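Local coordinates for glucokinase (Streptomyces griseus, PDB 3VGM), which probably catalyses the ATP-dependent phosphorylation of D-glucose to glucose 6-phosphate as a zinc-binding kinase of the ROK family, at residues 2-7 and 57-62; 155-160 and 174-179; 182-187 and 231-236. All blocks are in the same frame, centred on the assembly; numbering follows the deposited sequence.

Contact 1: 2-7 and 57-62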
loop_
_atom_site.group_PDB
_atom_site.type_symbol
_atom_site.label_atom_id
_atom_site.label_comp_id
_atom_site.label_asym_id
_atom_site.label_seq_id
_atom_site.Cartn_x
_atom_site.Cartn_y
_atom_site.Cartn_z
ATOM N N GLY A 2 -13.458 47.809 -12.322
ATOM C CA GLY A 2 -12.368 48.332 -13.187
ATOM C C GLY A 2 -11.366 47.217 -13.458
ATOM O O GLY A 2 -11.606 46.057 -13.109
ATOM N N LEU A 3 -10.235 47.592 -14.051
ATOM C CA LEU A 3 -9.165 46.666 -14.423
ATOM C C LEU A 3 -8.264 46.326 -13.248
ATOM O O LEU A 3 -7.971 47.186 -12.402
ATOM C CB LEU A 3 -8.305 47.295 -15.518
ATOM C CG LEU A 3 -9.052 47.712 -16.786
ATOM C CD1 LEU A 3 -8.061 48.400 -17.734
ATOM C CD2 LEU A 3 -9.712 46.508 -17.473
ATOM N N THR A 4 -7.845 45.062 -13.178
ATOM C CA THR A 4 -6.867 44.646 -12.191
ATOM C C THR A 4 -5.762 43.860 -12.891
ATOM O O THR A 4 -5.903 43.496 -14.060
ATOM C CB THR A 4 -7.507 43.766 -11.083
ATOM O OG1 THR A 4 -8.135 42.636 -11.694
ATOM C CG2 THR A 4 -8.572 44.565 -10.314
ATOM N N ILE A 5 -4.662 43.614 -12.183
ATOM C CA ILE A 5 -3.588 42.800 -12.713
ATOM C C ILE A 5 -3.540 41.454 -11.984
ATOM O O ILE A 5 -3.696 41.418 -10.776
ATOM C CB ILE A 5 -2.240 43.540 -12.609
ATOM C CG1 ILE A 5 -2.142 44.531 -13.781
ATOM C CG2 ILE A 5 -1.050 42.560 -12.620
ATOM C CD1 ILE A 5 -0.865 45.304 -13.831
ATOM N N GLY A 6 -3.338 40.362 -12.722
ATOM C CA GLY A 6 -3.061 39.071 -12.107
ATOM C C GLY A 6 -1.609 38.719 -12.349
ATOM O O GLY A 6 -1.042 39.048 -13.400
ATOM N N VAL A 7 -0.998 38.060 -11.367
ATOM C CA VAL A 7 0.395 37.636 -11.473
ATOM C C VAL A 7 0.448 36.135 -11.261
ATOM O O VAL A 7 -0.165 35.621 -10.325
ATOM C CB VAL A 7 1.327 38.363 -10.427
ATOM C CG1 VAL A 7 2.785 37.895 -10.556
ATOM C CG2 VAL A 7 1.257 39.867 -10.607
ATOM N N VAL A 57 -5.055 50.593 -13.689
ATOM C CA VAL A 57 -5.120 49.370 -12.862
ATOM C C VAL A 57 -5.486 49.722 -11.411
ATOM O O VAL A 57 -4.900 50.644 -10.820
ATOM C CB VAL A 57 -3.797 48.566 -12.943
ATOM C CG1 VAL A 57 -3.818 47.363 -12.004
ATOM C CG2 VAL A 57 -3.552 48.079 -14.412
ATOM N N GLU A 58 -6.450 48.986 -10.855
ATOM C CA GLU A 58 -6.973 49.267 -9.501
ATOM C C GLU A 58 -6.431 48.388 -8.387
ATOM O O GLU A 58 -6.449 48.793 -7.230
ATOM C CB GLU A 58 -8.501 49.217 -9.495
ATOM C CG GLU A 58 -9.118 50.310 -10.373
ATOM C CD GLU A 58 -10.636 50.349 -10.308
ATOM O OE1 GLU A 58 -11.221 51.196 -11.011
ATOM O OE2 GLU A 58 -11.239 49.534 -9.570
ATOM N N ALA A 59 -5.985 47.176 -8.719
ATOM C CA ALA A 59 -5.507 46.228 -7.709
ATOM C C ALA A 59 -4.644 45.164 -8.383
ATOM O O ALA A 59 -4.666 45.028 -9.624
ATOM C CB ALA A 59 -6.680 45.582 -6.945
ATOM N N VAL A 60 -3.870 44.450 -7.576
ATOM C CA VAL A 60 -2.995 43.372 -8.056
ATOM C C VAL A 60 -3.308 42.075 -7.282
ATOM O O VAL A 60 -3.378 42.082 -6.037
ATOM C CB VAL A 60 -1.495 43.739 -7.872
ATOM C CG1 VAL A 60 -0.602 42.606 -8.339
ATOM C CG2 VAL A 60 -1.131 45.031 -8.645
ATOM N N GLY A 61 -3.523 40.974 -8.012
ATOM C CA GLY A 61 -3.680 39.675 -7.369
ATOM C C GLY A 61 -2.494 38.819 -7.764
ATOM O O GLY A 61 -2.149 38.752 -8.949
ATOM N N ILE A 62 -1.894 38.147 -6.782
ATOM C CA ILE A 62 -0.721 37.318 -6.992
ATOM C C ILE A 62 -1.049 35.861 -6.607
ATOM O O ILE A 62 -1.462 35.583 -5.462
ATOM C CB ILE A 62 0.491 37.796 -6.157
ATOM C CG1 ILE A 62 0.795 39.276 -6.423
ATOM C CG2 ILE A 62 1.739 36.892 -6.432
ATOM C CD1 ILE A 62 1.894 39.830 -5.503
#
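Peptide units are the flat groups that join Ile5 to Ala59: Ile5 N lies in the plane of the Ala59 carbonyl, 2.9 Å from Ala59 O. On one face of this two-stranded piece stand Ile5, Val7, Val60 and Ile62, while the paired Gly6 and Gly61 bring no side chain to the opposite one. Parallel pairing continues with Gly61 N to Ile5 O at 2.8 Å and Val7 N to Gly61 O, the latter bent to 139°. At the start of the strands the register slips: Leu3 O accepts a hydrogen bond from Glu58 N at 2.8 Å, and the buried Ala59 N finds no partner. With Ile5 CG1 beside its own backbone N (chi1 -80°), the branch reaches Val57 CG1 at 3.7 Å, the two side chains crossing at about a right angle. Replacing Ile5 by an alanine is likely to strip the Val57 methyls of their contacts with CG1 and CD1 and open a gap beneath helix 37-52, which covers this face. Further along, Val7 CG2 meets Val60 CG1 at 4.0 Å. Strand 13-19 flanks 3-9 on its other side and 100-104 flanks 57-64, giving the 3-2-1-4-5 sheet of an actin-like ATPase lobe.

Contact 2: 155-160 and 174-179. With ZN (zinc ion), chain C; BGC (beta-D-glucopyranose), chain B.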
loop_
_atom_site.group_PDB
_atom_site.type_symbol
_atom_site.label_atom_id
_atom_site.label_comp_id
_atom_site.label_asym_id
_atom_site.label_seq_id
_atom_site.Cartn_x
_atom_site.Cartn_y
_atom_site.Cartn_z
ATOM N N PHE A 155 -4.741 19.458 -2.225
ATOM C CA PHE A 155 -5.021 18.117 -2.779
ATOM C C PHE A 155 -3.770 17.310 -3.096
ATOM O O PHE A 155 -3.798 16.084 -3.025
ATOM C CB PHE A 155 -5.827 18.255 -4.075
ATOM C CG PHE A 155 -7.186 18.887 -3.880
ATOM C CD1 PHE A 155 -7.952 18.605 -2.774
ATOM C CD2 PHE A 155 -7.708 19.737 -4.821
ATOM C CE1 PHE A 155 -9.235 19.185 -2.599
ATOM C CE2 PHE A 155 -9.005 20.318 -4.656
ATOM C CZ PHE A 155 -9.753 20.036 -3.543
ATOM N N GLY A 156 -2.699 17.991 -3.487
ATOM C CA GLY A 156 -1.481 17.286 -3.833
ATOM C C GLY A 156 -0.887 16.517 -2.674
ATOM O O GLY A 156 -0.114 15.599 -2.901
ATOM N N HIS A 157 -1.246 16.881 -1.438
ATOM C CA HIS A 157 -0.607 16.282 -0.270
ATOM C C HIS A 157 -1.525 15.440 0.598
ATOM O O HIS A 157 -1.203 15.153 1.764
ATOM C CB HIS A 157 0.171 17.373 0.497
ATOM C CG HIS A 157 1.091 18.137 -0.413
ATOM N ND1 HIS A 157 2.236 17.568 -0.933
ATOM C CD2 HIS A 157 0.973 19.358 -0.998
ATOM C CE1 HIS A 157 2.830 18.432 -1.746
ATOM N NE2 HIS A 157 2.068 19.517 -1.824
ATOM N N ILE A 158 -2.645 14.998 0.031
ATOM C CA ILE A 158 -3.391 13.918 0.702
ATOM C C ILE A 158 -2.640 12.594 0.466
ATOM O O ILE A 158 -2.073 12.375 -0.618
ATOM C CB ILE A 158 -4.852 13.811 0.201
ATOM C CG1 ILE A 158 -4.902 13.480 -1.284
ATOM C CG2 ILE A 158 -5.607 15.120 0.478
ATOM C CD1 ILE A 158 -6.322 13.169 -1.835
ATOM N N ARG A 159 -2.620 11.726 1.480
ATOM C CA ARG A 159 -1.862 10.492 1.391
ATOM C C ARG A 159 -2.669 9.442 0.632
ATOM O O ARG A 159 -3.668 8.966 1.117
ATOM C CB ARG A 159 -1.518 9.951 2.785
ATOM C CG ARG A 159 -0.541 8.769 2.702
ATOM C CD ARG A 159 -0.187 8.231 4.105
ATOM N NE ARG A 159 -1.338 7.533 4.662
ATOM C CZ ARG A 159 -1.336 6.880 5.823
ATOM N NH1 ARG A 159 -0.226 6.802 6.549
ATOM N NH2 ARG A 159 -2.442 6.282 6.237
ATOM N N VAL A 160 -2.209 9.056 -0.545
ATOM C CA VAL A 160 -2.894 8.005 -1.290
ATOM C C VAL A 160 -2.180 6.674 -1.164
ATOM O O VAL A 160 -2.796 5.630 -1.405
ATOM C CB VAL A 160 -3.120 8.382 -2.792
ATOM C CG1 VAL A 160 -4.051 9.583 -2.869
ATOM C CG2 VAL A 160 -1.782 8.619 -3.564
ATOM N N CYS A 174 2.058 11.152 -0.871
ATOM C CA CYS A 174 1.169 12.204 -1.406
ATOM C C CYS A 174 0.675 11.955 -2.835
ATOM O O CYS A 174 1.421 11.468 -3.708
ATOM C CB CYS A 174 1.920 13.551 -1.377
ATOM S SG CYS A 174 2.343 14.000 0.321
ATOM N N TRP A 175 -0.568 12.366 -3.093
ATOM C CA TRP A 175 -1.185 12.218 -4.425
ATOM C C TRP A 175 -0.287 12.827 -5.517
ATOM O O TRP A 175 -0.158 12.274 -6.595
ATOM C CB TRP A 175 -2.552 12.906 -4.419
ATOM C CG TRP A 175 -3.451 12.554 -5.561
ATOM C CD1 TRP A 175 -3.379 11.458 -6.390
ATOM C CD2 TRP A 175 -4.592 13.302 -5.976
ATOM N NE1 TRP A 175 -4.405 11.497 -7.322
ATOM C CE2 TRP A 175 -5.160 12.623 -7.082
ATOM C CE3 TRP A 175 -5.206 14.487 -5.499
ATOM C CZ2 TRP A 175 -6.306 13.081 -7.731
ATOM C CZ3 TRP A 175 -6.342 14.963 -6.168
ATOM C CH2 TRP A 175 -6.899 14.234 -7.254
ATOM N N GLU A 176 0.386 13.930 -5.192
ATOM C CA GLU A 176 1.281 14.609 -6.129
ATOM C C GLU A 176 2.440 13.713 -6.591
ATOM O O GLU A 176 2.913 13.864 -7.707
ATOM C CB GLU A 176 1.850 15.864 -5.432
ATOM C CG GLU A 176 2.976 16.563 -6.168
ATOM C CD GLU A 176 3.269 17.921 -5.539
ATOM O OE1 GLU A 176 2.395 18.801 -5.645
ATOM O OE2 GLU A 176 4.335 18.074 -4.924
ATOM N N GLN A 177 2.854 12.742 -5.764
ATOM C CA GLN A 177 3.909 11.815 -6.154
ATOM C C GLN A 177 3.451 10.778 -7.185
ATOM O O GLN A 177 4.290 10.098 -7.756
ATOM C CB GLN A 177 4.483 11.081 -4.929
ATOM C CG GLN A 177 5.290 12.034 -3.995
ATOM C CD GLN A 177 6.324 12.850 -4.760
ATOM O OE1 GLN A 177 7.133 12.283 -5.499
ATOM N NE2 GLN A 177 6.322 14.203 -4.574
ATOM N N TYR A 178 2.145 10.689 -7.425
ATOM C CA TYR A 178 1.578 9.653 -8.294
ATOM C C TYR A 178 0.765 10.200 -9.470
ATOM O O TYR A 178 0.536 9.477 -10.444
ATOM C CB TYR A 178 0.683 8.689 -7.458
ATOM C CG TYR A 178 1.486 8.054 -6.373
ATOM C CD1 TYR A 178 1.432 8.569 -5.078
ATOM C CD2 TYR A 178 2.396 7.018 -6.660
ATOM C CE1 TYR A 178 2.205 8.047 -4.077
ATOM C CE2 TYR A 178 3.204 6.491 -5.649
ATOM C CZ TYR A 178 3.092 7.010 -4.363
ATOM O OH TYR A 178 3.896 6.484 -3.343
ATOM N N ALA A 179 0.305 11.454 -9.389
ATOM C CA ALA A 179 -0.615 11.959 -10.431
ATOM C C ALA A 179 -0.160 13.280 -11.070
ATOM O O ALA A 179 -0.889 13.878 -11.854
ATOM C CB ALA A 179 -2.090 12.047 -9.880
HETATM ZN ZN ZN C . 3.342 16.020 -0.153
HETATM C C2 BGC B . 1.656 22.924 -3.554
HETATM C C3 BGC B . 0.362 23.689 -3.831
HETATM C C4 BGC B . 0.264 24.148 -5.290
HETATM C C5 BGC B . 0.603 22.993 -6.250
HETATM C C6 BGC B . 0.624 23.456 -7.714
HETATM C C1 BGC B . 1.768 21.816 -4.625
HETATM O O1 BGC B . 2.931 21.083 -4.446
HETATM O O2 BGC B . 1.637 22.349 -2.246
HETATM O O3 BGC B . 0.215 24.776 -2.949
HETATM O O4 BGC B . -1.052 24.638 -5.555
HETATM O O5 BGC B . 1.880 22.456 -5.899
HETATM O O6 BGC B . 1.627 24.454 -7.865
#
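Phe155 sets its carbonyl at the edge of the Trp175 indole, in the ring plane, Phe155 O 3.3 Å from Trp175 CE3. Gly156 O accepts a hydrogen bond from Glu176 N at 2.9 Å, the donor tilted 15° from the carbonyl plane. His157 joins metal and sugar. Its CG stands beside the backbone N (chi1 -52°), and from there His157 ND1 binds zinc at 2.1 Å, as does Cys174 SG at 2.3 Å; Cys167 and Cys169 complete the site. The far nitrogen, His157 NE2, donates to the glucose, reaching BGC O2 at 2.9 Å and, less closely, BGC O1. Glu176 runs alongside in the same direction, its carboxylate turned 73° from the ring, and Glu176 OE1 accepts from BGC O1 at 2.6 Å. Trp175 N donates to Ile158 O nearly in line with the C=O, though the N-H is bent. Beyond, Arg159 makes a cation-pi contact with Trp280 of the second subunit, and Val160 and Tyr178 run past each other in opposite directions, Val160 CG2 touching Tyr178 CD1 at 3.6 Å. With ND1 on zinc, the imidazole is probably held so that NE2 faces the sugar, consistent with zinc shaping the pocket from the second shell.

Contact 3: 182-187 and 231-236; sequences RALVRY and DSFREL
Tyr187 and Glu235 lie flat against each other where the two helices meet. The carboxylate of Glu235 is stacked over the phenol, the planes only 12° apart, and Glu235 CG sits squarely above the ring centre, 3.6 Å from the centroid of Tyr187, in a CH-pi contact. Since Glu235 CG is anti to the backbone N (chi1 -175°) and the chain beyond is extended, the acid runs out across this face, with Glu235 OE2 reaching 3.4 Å from Tyr187 CD1. Ala183 O of the same helix lies on the opposite face, offset toward the rim, so the ring is sandwiched between its own backbone and Glu235. Its hydroxyl end bonds to Tyr178 O.

Leu184, one turn earlier, points its fork at the other helix. Leu184 CD1 stands over the centre of the Phe233 ring, 4.0 Å from its centroid, while Leu184 CD2 touches Phe233 CZ at 3.7 Å. The anti placement of Leu184 CG brings both methyls to the aromatic, and the two side chains cross obliquely. Leu236 fills the angle between these two pairs: its CD1 meets Leu184 CB at 3.9 Å, and its CB lies 4.1 Å from Tyr187 CE2. Ser232, with OG bonded to Val228 O, supplies the closest pair of CA atoms, its CA 5.3 Å from Tyr187 CA.

Glu235 has two charged mates, Arg191 and Arg279 of the fourth subunit, whose nearby charges would probably stabilise its carboxylate over the ring. The axes of 182-187 and 231-236 pass 8.7 Å apart at 132°, and side chains pack on one another and on the facing backbone. This helix-helix packing joins helix 181-194 to the long helix 227-251 in the zinc-bearing half of this ROK-family kinase, beside a subunit interface.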
loop_
_atom_site.group_PDB
_atom_site.type_symbol
_atom_site.label_atom_id
_atom_site.label_comp_id
_atom_site.label_asym_id
_atom_site.label_seq_id
_atom_site.Cartn_x
_atom_site.Cartn_y
_atom_site.Cartn_z
ATOM N N ARG A 182 5.652 15.052 -12.666
ATOM C CA ARG A 182 6.850 14.336 -12.197
ATOM C C ARG A 182 6.617 12.817 -12.074
ATOM O O ARG A 182 7.520 12.016 -12.375
ATOM C CB ARG A 182 7.345 14.899 -10.867
ATOM C CG ARG A 182 7.838 16.398 -10.969
ATOM C CD ARG A 182 8.677 16.772 -9.708
ATOM N NE ARG A 182 8.447 18.134 -9.193
ATOM C CZ ARG A 182 7.415 18.520 -8.419
ATOM N NH1 ARG A 182 6.444 17.666 -8.051
ATOM N NH2 ARG A 182 7.335 19.792 -8.020
ATOM N N ALA A 183 5.411 12.422 -11.676
ATOM C CA ALA A 183 5.061 10.990 -11.679
ATOM C C ALA A 183 5.018 10.442 -13.096
ATOM O O ALA A 183 5.486 9.324 -13.354
ATOM C CB ALA A 183 3.693 10.751 -10.978
ATOM N N LEU A 184 4.422 11.207 -14.017
ATOM C CA LEU A 184 4.392 10.779 -15.420
ATOM C C LEU A 184 5.797 10.402 -15.913
ATOM O O LEU A 184 5.992 9.348 -16.536
ATOM C CB LEU A 184 3.799 11.894 -16.313
ATOM C CG LEU A 184 3.644 11.553 -17.806
ATOM C CD1 LEU A 184 2.550 10.495 -18.007
ATOM C CD2 LEU A 184 3.318 12.846 -18.585
ATOM N N VAL A 185 6.772 11.268 -15.611
ATOM C CA VAL A 185 8.163 11.059 -16.030
ATOM C C VAL A 185 8.749 9.812 -15.357
ATOM O O VAL A 185 9.422 9.000 -16.002
ATOM C CB VAL A 185 9.003 12.336 -15.775
ATOM C CG1 VAL A 185 10.510 12.074 -15.919
ATOM C CG2 VAL A 185 8.542 13.486 -16.743
ATOM N N ARG A 186 8.441 9.601 -14.081
ATOM C CA ARG A 186 8.910 8.386 -13.405
ATOM C C ARG A 186 8.353 7.129 -14.096
ATOM O O ARG A 186 9.101 6.192 -14.378
ATOM C CB ARG A 186 8.525 8.380 -11.913
ATOM C CG ARG A 186 9.014 7.109 -11.212
ATOM C CD ARG A 186 8.747 7.145 -9.688
ATOM N NE ARG A 186 7.330 6.965 -9.361
ATOM C CZ ARG A 186 6.476 7.937 -9.020
ATOM N NH1 ARG A 186 5.220 7.617 -8.719
ATOM N NH2 ARG A 186 6.858 9.206 -8.956
ATOM N N TYR A 187 7.049 7.123 -14.403
ATOM C CA TYR A 187 6.472 5.932 -15.045
ATOM C C TYR A 187 7.134 5.658 -16.391
ATOM O O TYR A 187 7.446 4.516 -16.711
ATOM C CB TYR A 187 4.953 6.087 -15.246
ATOM C CG TYR A 187 4.192 6.398 -13.961
ATOM C CD1 TYR A 187 4.530 5.762 -12.751
ATOM C CD2 TYR A 187 3.126 7.303 -13.969
ATOM C CE1 TYR A 187 3.834 6.057 -11.565
ATOM C CE2 TYR A 187 2.410 7.597 -12.780
ATOM C CZ TYR A 187 2.796 6.956 -11.591
ATOM O OH TYR A 187 2.146 7.239 -10.421
ATOM N N ASP A 231 1.208 4.074 -22.087
ATOM C CA ASP A 231 1.033 3.315 -20.867
ATOM C C ASP A 231 1.331 4.200 -19.654
ATOM O O ASP A 231 0.759 3.984 -18.581
ATOM C CB ASP A 231 1.922 2.071 -20.866
ATOM C CG ASP A 231 1.411 0.949 -21.832
ATOM O OD1 ASP A 231 2.150 -0.062 -22.029
ATOM O OD2 ASP A 231 0.283 1.078 -22.380
ATOM N N SER A 232 2.232 5.173 -19.829
ATOM C CA SER A 232 2.608 6.074 -18.731
ATOM C C SER A 232 1.444 6.999 -18.392
ATOM O O SER A 232 1.127 7.205 -17.213
ATOM C CB SER A 232 3.877 6.874 -19.063
ATOM O OG SER A 232 4.971 5.960 -19.222
ATOM N N PHE A 233 0.781 7.531 -19.429
ATOM C CA PHE A 233 -0.440 8.311 -19.195
ATOM C C PHE A 233 -1.524 7.481 -18.545
ATOM O O PHE A 233 -2.235 7.981 -17.675
ATOM C CB PHE A 233 -0.971 8.955 -20.494
ATOM C CG PHE A 233 -0.327 10.256 -20.816
ATOM C CD1 PHE A 233 -0.650 11.394 -20.097
ATOM C CD2 PHE A 233 0.610 10.351 -21.851
ATOM C CE1 PHE A 233 -0.064 12.605 -20.391
ATOM C CE2 PHE A 233 1.220 11.567 -22.160
ATOM C CZ PHE A 233 0.889 12.698 -21.427
ATOM N N ARG A 234 -1.656 6.223 -18.948
ATOM C CA ARG A 234 -2.661 5.356 -18.347
ATOM C C ARG A 234 -2.395 5.080 -16.877
ATOM O O ARG A 234 -3.324 5.044 -16.064
ATOM C CB ARG A 234 -2.797 4.056 -19.140
ATOM C CG ARG A 234 -3.522 4.294 -20.455
ATOM C CD ARG A 234 -3.570 3.032 -21.256
ATOM N NE ARG A 234 -4.151 3.256 -22.576
ATOM C CZ ARG A 234 -4.005 2.414 -23.599
ATOM N NH1 ARG A 234 -3.279 1.303 -23.451
ATOM N NH2 ARG A 234 -4.569 2.693 -24.768
ATOM N N GLU A 235 -1.123 4.890 -16.531
ATOM C CA GLU A 235 -0.750 4.703 -15.146
ATOM C C GLU A 235 -1.080 5.950 -14.316
ATOM O O GLU A 235 -1.666 5.849 -13.214
ATOM C CB GLU A 235 0.744 4.344 -15.059
ATOM C CG GLU A 235 1.202 4.020 -13.641
ATOM C CD GLU A 235 2.477 3.149 -13.625
ATOM O OE1 GLU A 235 3.026 2.803 -14.704
ATOM O OE2 GLU A 235 2.915 2.807 -12.518
ATOM N N LEU A 236 -0.746 7.125 -14.848
ATOM C CA LEU A 236 -1.060 8.397 -14.154
ATOM C C LEU A 236 -2.586 8.529 -14.010
ATOM O O LEU A 236 -3.105 8.912 -12.942
ATOM C CB LEU A 236 -0.479 9.604 -14.927
ATOM C CG LEU A 236 -0.764 10.982 -14.305
ATOM C CD1 LEU A 236 0.378 11.939 -14.522
ATOM C CD2 LEU A 236 -2.087 11.592 -14.836
#

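In the fold
All three contacts are buried, yet they serve different places. Contact 1 lies on the far side of the chain's centre, its nearest atoms about 17 Å from contact 2 and about 18 Å from contact 3, and none of its residues meets another subunit; its cohesion is backbone pairing under an aliphatic face. Contact 2 is mostly loop, with one short, weakly bonded helix, tied by zinc and glucose, and contact 3 relies on aromatic and aliphatic packing between helices and a carboxylate stacked on a ring. These last two adjoin: helices 176-179 and 181-194 are successive, Gln177 O probably bonding Arg186 NH1. Both also reach neighbouring subunits, whereas contact 1 belongs to the opposite lobe's sheet.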